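DNA polymerase sliding clamp B (Sulfolobus tokodaii, PDB 3AIZ) forms part of a ring-shaped clamp that encircles DNA and tethers the replicative polymerase and other DNA-processing proteins to it. Local coordinates at residues D141-K144 with D145-R148. Residues are numbered along the deposited sequence; the frame is centred on the assembly and turned at random.
Sequences DVLK and DIAR
Ile146 lies one helical turn on from Val142, and its side chain runs back along that turn. Ile146 CB sits 3.5 Å from the carbonyl oxygen Leu143 O. With CG1 anti to the carbonyl carbon (chi1 -65°), the longer branch turns toward the preceding residues, and Ile146 CG1 passes 3.4 Å from Val142 O. Ile146 CD1 ends against both preceding apolar side chains, 4.4 Å from Val142 CG1 and 4.5 Å from Leu143 CD2. A branched, wholly apolar chain suits this buried place, where it also packs on Tyr177 and Leu181. Beneath it the backbone makes four successive i to i+4 hydrogen bonds, among them Ile146 N to Val142 O at 2.9 Å, with the donor in the carbonyl plane. Ala147, small enough to let another helix approach, joins Leu143 in packing on Phe209 of helix 202-211. Lys144, exposed, has an extended chain beyond CG that touches Lys210 and Ser213; a long flexible chain with a charged end suits such a place. On the polar flank Asp145 and Arg148 are three residues apart. The arginine bends at chi3 (56°), bringing its NE to Asp145 O in a weak bond, and Asp145 OD1 lies over one face of the guanidinium, offset toward its rim. The resulting salt bridge, 3.9 Å from Arg148 NH1 to Asp145 OD1, is long and rests on charge alone, since no N-H points at the oxygen. Tyr105 of the neighbouring clamp C subunit takes a weak hydrogen bond from Arg148 and packs on Ile146 and Asp145, while Val142 meets Val104 of that chain. The whole is an amphipathic alpha-helix of the PCNA C-terminal domain, packed on strands and a partner helix as in other sliding clamps, with one flank here at a subunit interface.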
loop_
_atom_site.group_PDB
_atom_site.type_symbol
_atom_site.label_atom_id
_atom_site.label_comp_id
_atom_site.label_asym_id
_atom_site.label_seq_id
_atom_site.Cartn_x
_atom_site.Cartn_y
_atom_site.Cartn_z
ATOM N N ASP A 141 2.541 -23.697 19.982
ATOM C CA ASP A 141 2.183 -22.341 20.383
ATOM C C ASP A 141 2.436 -22.110 21.870
ATOM O O ASP A 141 2.894 -21.040 22.274
ATOM C CB ASP A 141 0.723 -22.040 20.032
ATOM C CG ASP A 141 0.497 -21.918 18.535
ATOM O OD1 ASP A 141 1.292 -21.222 17.866
ATOM O OD2 ASP A 141 -0.478 -22.513 18.027
ATOM N N VAL A 142 2.141 -23.120 22.682
ATOM C CA VAL A 142 2.371 -23.032 24.117
ATOM C C VAL A 142 3.854 -22.845 24.414
ATOM O O VAL A 142 4.236 -21.953 25.172
ATOM C CB VAL A 142 1.865 -24.284 24.852
ATOM C CG1 VAL A 142 2.163 -24.176 26.338
ATOM C CG2 VAL A 142 0.376 -24.475 24.611
ATOM N N LEU A 143 4.687 -23.689 23.815
ATOM C CA LEU A 143 6.129 -23.597 24.006
ATOM C C LEU A 143 6.644 -22.234 23.555
ATOM O O LEU A 143 7.534 -21.657 24.179
ATOM C CB LEU A 143 6.848 -24.720 23.254
ATOM C CG LEU A 143 6.496 -26.144 23.692
ATOM C CD1 LEU A 143 7.213 -27.172 22.829
ATOM C CD2 LEU A 143 6.826 -26.350 25.163
ATOM N N LYS A 144 6.075 -21.720 22.469
ATOM C CA LYS A 144 6.426 -20.392 21.987
ATOM C C LYS A 144 6.085 -19.345 23.041
ATOM O O LYS A 144 6.871 -18.434 23.298
ATOM C CB LYS A 144 5.696 -20.085 20.680
ATOM C CG LYS A 144 6.099 -18.770 20.032
ATOM C CD LYS A 144 5.429 -18.608 18.679
ATOM C CE LYS A 144 5.935 -17.376 17.950
ATOM N NZ LYS A 144 5.336 -17.259 16.591
ATOM N N ASP A 145 4.913 -19.483 23.652
ATOM C CA ASP A 145 4.500 -18.587 24.727
ATOM C C ASP A 145 5.482 -18.647 25.892
ATOM O O ASP A 145 5.861 -17.617 26.451
ATOM C CB ASP A 145 3.087 -18.931 25.207
ATOM C CG ASP A 145 2.019 -18.556 24.197
ATOM O OD1 ASP A 145 2.283 -17.674 23.351
ATOM O OD2 ASP A 145 0.913 -19.136 24.252
ATOM N N ILE A 146 5.892 -19.857 26.255
ATOM C CA ILE A 146 6.868 -20.053 27.321
ATOM C C ILE A 146 8.212 -19.430 26.956
ATOM O O ILE A 146 8.926 -18.919 27.818
ATOM C CB ILE A 146 7.061 -21.547 27.640
ATOM C CG1 ILE A 146 5.771 -22.137 28.212
ATOM C CG2 ILE A 146 8.211 -21.743 28.613
ATOM C CD1 ILE A 146 5.881 -23.597 28.582
ATOM N N ALA A 147 8.553 -19.471 25.672
ATOM C CA ALA A 147 9.785 -18.860 25.193
ATOM C C ALA A 147 9.741 -17.349 25.401
ATOM O O ALA A 147 10.729 -16.737 25.803
ATOM C CB ALA A 147 10.011 -19.193 23.729
ATOM N N ARG A 148 8.585 -16.755 25.121
ATOM C CA ARG A 148 8.381 -15.330 25.345
ATOM C C ARG A 148 8.527 -14.994 26.826
ATOM O O ARG A 148 9.159 -14.001 27.190
ATOM C CB ARG A 148 7.001 -14.907 24.846
ATOM C CG ARG A 148 6.532 -13.566 25.380
ATOM C CD ARG A 148 5.020 -13.530 25.467
ATOM N NE ARG A 148 4.507 -14.636 26.272
ATOM C CZ ARG A 148 3.236 -15.022 26.289
ATOM N NH1 ARG A 148 2.340 -14.392 25.541
ATOM N NH2 ARG A 148 2.862 -16.041 27.050
#